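Long-range contact in homoserine dehydrogenase (Thermoplasma acidophilum, PDB 3ING), which probably catalyses the NADP-dependent interconversion of L-homoserine and aspartate semialdehyde on the route to threonine and methionine: residues V37-G49 with G65-L78. Numbering follows the deposited sequence.
Sequences VVGVSDSRSYASG and GRISDRAFSGPEDL. With NDP (NADPH dihydro-nicotinamide-adenine-dinucleotide phosphate), chain C.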
ATOM      1  N   VAL A  37      -5.003  17.173 -20.344  1.00 25.80           N
ATOM      2  CA  VAL A  37      -5.420  18.291 -19.509  1.00 25.47           C
ATOM      3  C   VAL A  37      -6.195  19.223 -20.411  1.00 24.86           C
ATOM      4  O   VAL A  37      -5.654  19.750 -21.364  1.00 25.39           O
ATOM      5  CB  VAL A  37      -4.217  18.964 -18.875  1.00 24.40           C
ATOM      6  CG1 VAL A  37      -4.597  20.303 -18.245  1.00 25.86           C
ATOM      7  CG2 VAL A  37      -3.579  18.000 -17.839  1.00 24.89           C
ATOM      8  N   VAL A  38      -7.479  19.390 -20.132  1.00 23.43           N
ATOM      9  CA  VAL A  38      -8.348  20.227 -20.954  1.00 22.96           C
ATOM     10  C   VAL A  38      -8.779  21.516 -20.265  1.00 21.61           C
ATOM     11  O   VAL A  38      -9.488  22.340 -20.851  1.00 23.10           O
ATOM     12  CB  VAL A  38      -9.601  19.426 -21.419  1.00 24.27           C
ATOM     13  CG1 VAL A  38      -9.164  18.159 -22.156  1.00 24.66           C
ATOM     14  CG2 VAL A  38     -10.524  19.135 -20.254  1.00 24.12           C
ATOM     15  N   GLY A  39      -8.344  21.725 -19.031  1.00 21.98           N
ATOM     16  CA  GLY A  39      -8.598  22.983 -18.336  1.00 18.85           C
ATOM     17  C   GLY A  39      -7.614  23.118 -17.199  1.00 20.34           C
ATOM     18  O   GLY A  39      -7.287  22.135 -16.549  1.00 20.63           O
ATOM     19  N   VAL A  40      -7.119  24.320 -16.962  1.00 19.78           N
ATOM     20  CA  VAL A  40      -6.149  24.534 -15.885  1.00 21.39           C
ATOM     21  C   VAL A  40      -6.239  25.951 -15.380  1.00 23.35           C
ATOM     22  O   VAL A  40      -6.369  26.870 -16.180  1.00 23.09           O
ATOM     23  CB  VAL A  40      -4.681  24.208 -16.333  1.00 25.78           C
ATOM     24  CG1 VAL A  40      -4.267  25.037 -17.524  1.00 29.56           C
ATOM     25  CG2 VAL A  40      -3.717  24.400 -15.182  1.00 23.49           C
ATOM     26  N   SER A  41      -6.183  26.125 -14.059  1.00 21.72           N
ATOM     27  CA  SER A  41      -6.167  27.463 -13.434  1.00 22.03           C
ATOM     28  C   SER A  41      -5.146  27.729 -12.286  1.00 24.52           C
ATOM     29  O   SER A  41      -4.604  26.843 -11.727  1.00 21.92           O
ATOM     30  CB  SER A  41      -7.551  27.788 -12.854  1.00 18.89           C
ATOM     31  OG  SER A  41      -7.939  26.794 -11.880  1.00 22.41           O
ATOM     32  N   ASP A  42      -4.897  29.046 -12.048  1.00 25.66           N
ATOM     33  CA  ASP A  42      -4.332  29.556 -10.847  1.00 24.59           C
ATOM     34  C   ASP A  42      -5.339  30.630 -10.368  1.00 25.04           C
ATOM     35  O   ASP A  42      -6.458  30.675 -10.853  1.00 23.62           O
ATOM     36  CB  ASP A  42      -2.908  30.088 -11.032  1.00 22.24           C
ATOM     37  CG  ASP A  42      -2.798  31.240 -12.020  1.00 24.26           C
ATOM     38  OD1 ASP A  42      -3.753  32.029 -12.220  1.00 22.42           O
ATOM     39  OD2 ASP A  42      -1.679  31.393 -12.536  1.00 22.40           O
ATOM     40  N   SER A  43      -4.970  31.454  -9.402  1.00 24.85           N
ATOM     41  CA  SER A  43      -5.958  32.350  -8.801  1.00 23.89           C
ATOM     42  C   SER A  43      -6.399  33.442  -9.747  1.00 28.03           C
ATOM     43  O   SER A  43      -7.496  33.981  -9.589  1.00 27.52           O
ATOM     44  CB  SER A  43      -5.408  32.987  -7.525  1.00 24.03           C
ATOM     45  OG  SER A  43      -4.251  33.751  -7.810  1.00 26.97           O
ATOM     46  N   ARG A  44      -5.560  33.768 -10.724  1.00 25.98           N
ATOM     47  CA  ARG A  44      -5.843  34.888 -11.622  1.00 29.57           C
ATOM     48  C   ARG A  44      -6.136  34.565 -13.072  1.00 27.84           C
ATOM     49  O   ARG A  44      -6.759  35.370 -13.741  1.00 25.46           O
ATOM     50  CB  ARG A  44      -4.630  35.803 -11.628  1.00 31.77           C
ATOM     51  CG  ARG A  44      -4.332  36.447 -10.296  1.00 34.12           C
ATOM     52  CD  ARG A  44      -3.092  37.322 -10.414  1.00 48.26           C
ATOM     53  NE  ARG A  44      -1.855  36.533 -10.461  1.00 52.68           N
ATOM     54  CZ  ARG A  44      -0.658  37.001 -10.832  1.00 55.34           C
ATOM     55  NH1 ARG A  44      -0.486  38.272 -11.194  1.00 56.15           N
ATOM     56  NH2 ARG A  44       0.389  36.187 -10.833  1.00 58.92           N
ATOM     57  N   SER A  45      -5.653  33.427 -13.573  1.00 26.49           N
ATOM     58  CA  SER A  45      -5.745  33.093 -15.018  1.00 23.08           C
ATOM     59  C   SER A  45      -6.115  31.626 -15.270  1.00 26.55           C
ATOM     60  O   SER A  45      -6.150  30.780 -14.348  1.00 26.34           O
ATOM     61  CB  SER A  45      -4.405  33.383 -15.724  1.00 23.81           C
ATOM     62  OG  SER A  45      -3.338  32.579 -15.211  1.00 24.25           O
ATOM     63  N   TYR A  46      -6.444  31.327 -16.519  1.00 23.37           N
ATOM     64  CA  TYR A  46      -6.736  29.943 -16.885  1.00 24.84           C
ATOM     65  C   TYR A  46      -6.481  29.689 -18.354  1.00 24.27           C
ATOM     66  O   TYR A  46      -6.311  30.633 -19.158  1.00 20.20           O
ATOM     67  CB  TYR A  46      -8.184  29.569 -16.536  1.00 24.04           C
ATOM     68  CG  TYR A  46      -9.214  30.108 -17.501  1.00 23.54           C
ATOM     69  CD1 TYR A  46      -9.643  31.421 -17.409  1.00 21.36           C
ATOM     70  CD2 TYR A  46      -9.800  29.294 -18.459  1.00 22.47           C
ATOM     71  CE1 TYR A  46     -10.570  31.936 -18.263  1.00 29.35           C
ATOM     72  CE2 TYR A  46     -10.768  29.799 -19.326  1.00 29.02           C
ATOM     73  CZ  TYR A  46     -11.130  31.134 -19.224  1.00 28.26           C
ATOM     74  OH  TYR A  46     -12.075  31.690 -20.029  1.00 29.50           O
ATOM     75  N   ALA A  47      -6.430  28.403 -18.679  1.00 24.89           N
ATOM     76  CA  ALA A  47      -6.357  27.919 -20.051  1.00 24.98           C
ATOM     77  C   ALA A  47      -7.398  26.827 -20.180  1.00 25.73           C
ATOM     78  O   ALA A  47      -7.612  26.045 -19.244  1.00 24.43           O
ATOM     79  CB  ALA A  47      -4.974  27.345 -20.363  1.00 23.44           C
ATOM     80  N   SER A  48      -8.022  26.748 -21.339  1.00 24.14           N
ATOM     81  CA  SER A  48      -9.076  25.765 -21.595  1.00 27.23           C
ATOM     82  C   SER A  48      -9.006  25.413 -23.053  1.00 29.32           C
ATOM     83  O   SER A  48      -8.728  26.295 -23.863  1.00 29.89           O
ATOM     84  CB  SER A  48     -10.445  26.369 -21.268  1.00 28.55           C
ATOM     85  OG  SER A  48     -11.506  25.468 -21.572  1.00 35.10           O
ATOM     86  N   GLY A  49      -9.223  24.147 -23.397  1.00 29.40           N
ATOM     87  CA  GLY A  49      -9.121  23.729 -24.789  1.00 31.37           C
ATOM     88  C   GLY A  49      -8.895  22.246 -24.930  1.00 32.80           C
ATOM     89  O   GLY A  49      -8.575  21.591 -23.957  1.00 29.12           O
ATOM     90  N   GLY A  65       4.836  33.520 -13.552  1.00 22.28           N
ATOM     91  CA  GLY A  65       3.995  33.406 -12.364  1.00 22.86           C
ATOM     92  C   GLY A  65       2.515  33.288 -12.677  1.00 25.70           C
ATOM     93  O   GLY A  65       1.686  33.273 -11.755  1.00 25.68           O
ATOM     94  N   ARG A  66       2.160  33.169 -13.962  1.00 26.54           N
ATOM     95  CA  ARG A  66       0.758  33.032 -14.367  1.00 28.36           C
ATOM     96  C   ARG A  66       0.568  31.931 -15.401  1.00 29.20           C
ATOM     97  O   ARG A  66       1.449  31.646 -16.203  1.00 29.01           O
ATOM     98  CB  ARG A  66       0.221  34.310 -14.959  1.00 32.08           C
ATOM     99  CG  ARG A  66      -0.001  35.372 -13.961  1.00 39.61           C
ATOM    100  CD  ARG A  66      -0.537  36.622 -14.636  1.00 59.03           C
ATOM    101  NE  ARG A  66       0.094  36.905 -15.936  1.00 68.87           N
ATOM    102  CZ  ARG A  66       1.309  37.444 -16.123  1.00 70.82           C
ATOM    103  NH1 ARG A  66       2.117  37.755 -15.101  1.00 70.89           N
ATOM    104  NH2 ARG A  66       1.736  37.652 -17.359  1.00 59.65           N
ATOM    105  N   ILE A  67      -0.604  31.314 -15.367  1.00 28.46           N
ATOM    106  CA  ILE A  67      -0.935  30.253 -16.301  1.00 27.54           C
ATOM    107  C   ILE A  67      -1.131  30.806 -17.679  1.00 29.89           C
ATOM    108  O   ILE A  67      -0.721  30.186 -18.675  1.00 30.74           O
ATOM    109  CB  ILE A  67      -2.229  29.533 -15.882  1.00 27.18           C
ATOM    110  CG1 ILE A  67      -1.913  28.675 -14.654  1.00 22.54           C
ATOM    111  CG2 ILE A  67      -2.815  28.690 -17.063  1.00 19.34           C
ATOM    112  CD1 ILE A  67      -1.007  27.508 -14.981  1.00 18.44           C
ATOM    113  N   SER A  68      -1.776  31.951 -17.739  1.00 30.21           N
ATOM    114  CA  SER A  68      -2.050  32.591 -19.005  1.00 31.37           C
ATOM    115  C   SER A  68      -2.349  34.043 -18.769  1.00 35.53           C
ATOM    116  O   SER A  68      -2.346  34.517 -17.629  1.00 35.87           O
ATOM    117  CB  SER A  68      -3.271  31.970 -19.654  1.00 33.26           C
ATOM    118  OG  SER A  68      -4.462  32.551 -19.149  1.00 28.88           O
ATOM    119  N   ASP A  69      -2.667  34.747 -19.846  1.00 36.21           N
ATOM    120  CA  ASP A  69      -3.006  36.146 -19.749  1.00 40.04           C
ATOM    121  C   ASP A  69      -4.486  36.301 -20.014  1.00 38.30           C
ATOM    122  O   ASP A  69      -4.912  37.278 -20.608  1.00 38.16           O
ATOM    123  CB  ASP A  69      -2.142  36.956 -20.724  1.00 42.25           C
ATOM    124  CG  ASP A  69      -0.646  36.910 -20.350  1.00 52.50           C
ATOM    125  OD1 ASP A  69      -0.230  37.769 -19.524  1.00 56.42           O
ATOM    126  OD2 ASP A  69       0.090  36.021 -20.876  1.00 52.38           O
ATOM    127  N   ARG A  70      -5.242  35.325 -19.523  1.00 37.46           N
ATOM    128  CA  ARG A  70      -6.691  35.203 -19.689  1.00 37.38           C
ATOM    129  C   ARG A  70      -7.383  35.034 -18.312  1.00 38.14           C
ATOM    130  O   ARG A  70      -7.341  33.948 -17.682  1.00 34.77           O
ATOM    131  CB  ARG A  70      -6.919  33.997 -20.579  1.00 38.84           C
ATOM    132  CG  ARG A  70      -8.319  33.585 -20.873  1.00 41.56           C
ATOM    133  CD  ARG A  70      -8.225  32.718 -22.118  1.00 51.12           C
ATOM    134  NE  ARG A  70      -9.218  31.653 -22.205  1.00 56.74           N
ATOM    135  CZ  ARG A  70     -10.444  31.784 -22.698  1.00 57.58           C
ATOM    136  NH1 ARG A  70     -10.888  32.968 -23.141  1.00 60.74           N
ATOM    137  NH2 ARG A  70     -11.241  30.712 -22.729  1.00 60.28           N
ATOM    138  N   ALA A  71      -7.997  36.131 -17.853  1.00 36.70           N
ATOM    139  CA  ALA A  71      -8.583  36.249 -16.519  1.00 33.97           C
ATOM    140  C   ALA A  71      -9.557  35.141 -16.133  1.00 34.58           C
ATOM    141  O   ALA A  71     -10.494  34.843 -16.850  1.00 34.09           O
ATOM    142  CB  ALA A  71      -9.258  37.606 -16.363  1.00 31.85           C
ATOM    143  N   PHE A  72      -9.340  34.591 -14.938  1.00 35.93           N
ATOM    144  CA  PHE A  72     -10.162  33.530 -14.365  1.00 36.08           C
ATOM    145  C   PHE A  72     -11.157  34.073 -13.354  1.00 37.74           C
ATOM    146  O   PHE A  72     -10.762  34.710 -12.386  1.00 37.33           O
ATOM    147  CB  PHE A  72      -9.240  32.544 -13.656  1.00 35.66           C
ATOM    148  CG  PHE A  72      -9.942  31.342 -13.059  1.00 31.35           C
ATOM    149  CD1 PHE A  72     -10.569  30.417 -13.876  1.00 31.14           C
ATOM    150  CD2 PHE A  72      -9.934  31.123 -11.691  1.00 33.85           C
ATOM    151  CE1 PHE A  72     -11.171  29.308 -13.348  1.00 29.93           C
ATOM    152  CE2 PHE A  72     -10.540  30.001 -11.155  1.00 29.00           C
ATOM    153  CZ  PHE A  72     -11.147  29.098 -11.989  1.00 30.49           C
ATOM    154  N   SER A  73     -12.445  33.808 -13.559  1.00 38.59           N
ATOM    155  CA  SER A  73     -13.486  34.277 -12.625  1.00 39.10           C
ATOM    156  C   SER A  73     -13.967  33.217 -11.630  1.00 39.10           C
ATOM    157  O   SER A  73     -14.425  33.548 -10.546  1.00 43.76           O
ATOM    158  CB  SER A  73     -14.675  34.801 -13.420  1.00 39.99           C
ATOM    159  OG  SER A  73     -14.253  35.871 -14.242  1.00 47.86           O
ATOM    160  N   GLY A  74     -13.888  31.949 -12.008  1.00 36.35           N
ATOM    161  CA  GLY A  74     -14.301  30.854 -11.152  1.00 35.30           C
ATOM    162  C   GLY A  74     -14.355  29.589 -11.974  1.00 32.85           C
ATOM    163  O   GLY A  74     -14.120  29.631 -13.180  1.00 30.27           O
ATOM    164  N   PRO A  75     -14.702  28.462 -11.340  1.00 31.88           N
ATOM    165  CA  PRO A  75     -14.787  27.144 -11.974  1.00 32.96           C
ATOM    166  C   PRO A  75     -15.631  27.102 -13.224  1.00 34.42           C
ATOM    167  O   PRO A  75     -15.366  26.294 -14.100  1.00 38.08           O
ATOM    168  CB  PRO A  75     -15.459  26.284 -10.902  1.00 32.86           C
ATOM    169  CG  PRO A  75     -15.159  26.955  -9.649  1.00 31.56           C
ATOM    170  CD  PRO A  75     -15.043  28.398  -9.915  1.00 28.37           C
ATOM    171  N   GLU A  76     -16.657  27.941 -13.290  1.00 34.12           N
ATOM    172  CA  GLU A  76     -17.522  28.005 -14.450  1.00 34.61           C
ATOM    173  C   GLU A  76     -16.700  28.205 -15.720  1.00 34.81           C
ATOM    174  O   GLU A  76     -17.015  27.631 -16.743  1.00 32.76           O
ATOM    175  CB  GLU A  76     -18.542  29.143 -14.281  1.00 35.42           C
ATOM    176  N   ASP A  77     -15.627  28.998 -15.646  1.00 32.60           N
ATOM    177  CA  ASP A  77     -14.750  29.221 -16.812  1.00 30.89           C
ATOM    178  C   ASP A  77     -14.159  27.954 -17.426  1.00 31.00           C
ATOM    179  O   ASP A  77     -13.707  27.981 -18.580  1.00 27.76           O
ATOM    180  CB  ASP A  77     -13.570  30.122 -16.432  1.00 32.80           C
ATOM    181  CG  ASP A  77     -13.983  31.547 -16.109  1.00 36.33           C
ATOM    182  OD1 ASP A  77     -15.070  31.956 -16.547  1.00 42.91           O
ATOM    183  OD2 ASP A  77     -13.203  32.248 -15.420  1.00 40.31           O
ATOM    184  N   LEU A  78     -14.119  26.859 -16.647  1.00 30.09           N
ATOM    185  CA  LEU A  78     -13.483  25.616 -17.083  1.00 30.52           C
ATOM    186  C   LEU A  78     -14.476  24.554 -17.532  1.00 31.46           C
ATOM    187  O   LEU A  78     -14.093  23.526 -18.020  1.00 37.41           O
ATOM    188  CB  LEU A  78     -12.607  25.083 -15.948  1.00 29.29           C
ATOM    189  CG  LEU A  78     -11.494  26.043 -15.494  1.00 27.50           C
ATOM    190  CD1 LEU A  78     -10.761  25.508 -14.289  1.00 32.15           C
ATOM    191  CD2 LEU A  78     -10.517  26.292 -16.645  1.00 26.59           C
TER
HETATM  192  PA  NDP C 326      -0.055  26.861  -3.252  1.00 23.13           P
HETATM  193  O1A NDP C 326       1.375  26.734  -3.591  1.00 20.48           O
HETATM  194  O2A NDP C 326      -0.449  28.064  -2.481  1.00 20.11           O
HETATM  195  O5B NDP C 326      -0.950  26.845  -4.591  1.00 21.40           O
HETATM  196  C5B NDP C 326      -2.346  27.064  -4.643  1.00 22.01           C
HETATM  197  C4B NDP C 326      -2.800  27.223  -6.085  1.00 22.11           C
HETATM  198  O4B NDP C 326      -4.166  27.540  -6.162  1.00 23.09           O
HETATM  199  C3B NDP C 326      -2.107  28.404  -6.778  1.00 20.62           C
HETATM  200  O3B NDP C 326      -2.059  28.210  -8.183  1.00 21.58           O
HETATM  201  C2B NDP C 326      -3.007  29.549  -6.455  1.00 19.44           C
HETATM  202  O2B NDP C 326      -2.914  30.627  -7.343  1.00 24.11           O
HETATM  203  C1B NDP C 326      -4.339  28.872  -6.641  1.00 18.91           C
HETATM  204  N9A NDP C 326      -5.450  29.486  -5.925  1.00 23.58           N
HETATM  205  C8A NDP C 326      -5.488  30.169  -4.741  1.00 26.33           C
HETATM  206  N7A NDP C 326      -6.797  30.476  -4.480  1.00 23.13           N
HETATM  207  C5A NDP C 326      -7.553  29.991  -5.477  1.00 26.50           C
HETATM  208  C6A NDP C 326      -8.915  30.060  -5.679  1.00 28.98           C
HETATM  209  N6A NDP C 326      -9.730  30.395  -4.682  1.00 41.16           N
HETATM  210  N1A NDP C 326      -9.372  29.453  -6.794  1.00 25.79           N
HETATM  211  C2A NDP C 326      -8.553  28.844  -7.724  1.00 29.38           C
HETATM  212  N3A NDP C 326      -7.187  28.760  -7.535  1.00 27.05           N
HETATM  213  C4A NDP C 326      -6.733  29.350  -6.391  1.00 22.86           C
HETATM  214  O3  NDP C 326      -0.547  25.549  -2.466  1.00 14.44           O
HETATM  215  PN  NDP C 326       0.125  24.089  -2.531  1.00 19.47           P
HETATM  216  O1N NDP C 326       1.319  24.062  -1.633  1.00 22.62           O
HETATM  217  O2N NDP C 326       0.266  23.738  -3.978  1.00 19.22           O
HETATM  218  O5D NDP C 326      -1.000  23.145  -1.841  1.00 21.32           O
HETATM  219  C5D NDP C 326      -2.187  22.958  -2.613  1.00 22.36           C
HETATM  220  C4D NDP C 326      -3.155  22.077  -1.829  1.00 23.30           C
HETATM  221  O4D NDP C 326      -2.519  20.839  -1.605  1.00 22.88           O
HETATM  222  C3D NDP C 326      -3.506  22.610  -0.466  1.00 20.76           C
HETATM  223  O3D NDP C 326      -4.902  22.506  -0.165  1.00 18.82           O
HETATM  224  C2D NDP C 326      -2.651  21.794   0.484  1.00 20.15           C
HETATM  225  O2D NDP C 326      -3.212  21.678   1.764  1.00 20.22           O
HETATM  226  C1D NDP C 326      -2.592  20.468  -0.237  1.00 18.29           C
HETATM  227  N1N NDP C 326      -1.471  19.634   0.158  1.00 18.16           N
HETATM  228  C2N NDP C 326      -0.194  20.120   0.042  1.00 20.41           C
HETATM  229  C3N NDP C 326       0.902  19.451   0.567  1.00 24.90           C
HETATM  230  C7N NDP C 326       2.261  19.964   0.275  1.00 27.90           C
HETATM  231  O7N NDP C 326       3.243  19.013   0.111  1.00 34.74           O
HETATM  232  N7N NDP C 326       2.504  21.249   0.054  1.00 26.05           N
HETATM  233  C4N NDP C 326       0.796  17.990   0.987  1.00 25.56           C
HETATM  234  C5N NDP C 326      -0.639  17.546   1.041  1.00 19.13           C
HETATM  235  C6N NDP C 326      -1.688  18.358   0.617  1.00 17.90           C
HETATM  236  P2B NDP C 326      -1.534  31.361  -7.702  1.00 35.51           P
HETATM  237  O1X NDP C 326      -2.061  32.538  -8.478  1.00 36.04           O
HETATM  238  O2X NDP C 326      -0.516  30.414  -8.403  1.00 27.68           O
HETATM  239  O3X NDP C 326      -0.987  31.766  -6.370  1.00 20.80           O
HETATM  240  O   HOH W   1     -11.573  23.756 -19.607  1.00 38.14           O
HETATM  241  O   HOH W   2      -1.404  33.859 -10.745  1.00 36.89           O
HETATM  242  O   HOH W   3      -7.307  28.985 -23.024  1.00 38.61           O
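S45 and A71 form a single backbone bridge, with Y46 N giving to R70 O and F72 N to R44 O (2.9 Å), so the loop 65-78 wraps round the hairpin of strands 34-41 and 46-48. Beside the bridge, D42 works with both of its oxygens. OD1 collects the amide of R44 in an Asx turn and that of S45 in an Asx motif, plus the S45 hydroxyl, while D42 OD2 receives I67 N at 3.0 Å from above the carboxylate plane and pairs with K61. D42 CG sits between backbone N and carbonyl carbon (chi1 61°), which turns the carboxylate back over its own turn. S45 OG, having given its proton to D42, accepts S68 N (3.0 Å) and, weakly, I67 N. S68 OG in turn donates to Y46 O at 2.7 Å. An asparagine at D42 would probably cost K61 its carboxylate partner and disturb the grip on either the turn or I67 N. Nearby, R66 CG lies over one face of the R44 guanidinium, 3.3 Å from R44 NH2, and a water links R44 NE to the NADPH phosphate oxygen O1X.

On the other flank, F72 reaches in with CG anti to its backbone N (chi1 -177°) and lays one face over S41 CB; G74 N lies over the opposite face. The Y46 ring carries D77 CB over a face, 3.9 Å from the ring centroid, and L78 CD2 comes to 3.6 Å from Y46 CD2. I67 CG2 packs on V40 CG1.

This is the end of the second strand of a Rossmann fold, where in many NAD-binding domains an acidic residue takes the ribose hydroxyls; here D42 instead ties down the turn, and S43, through its amide and hydroxyl, binds the 2'-phosphate group of NADPH.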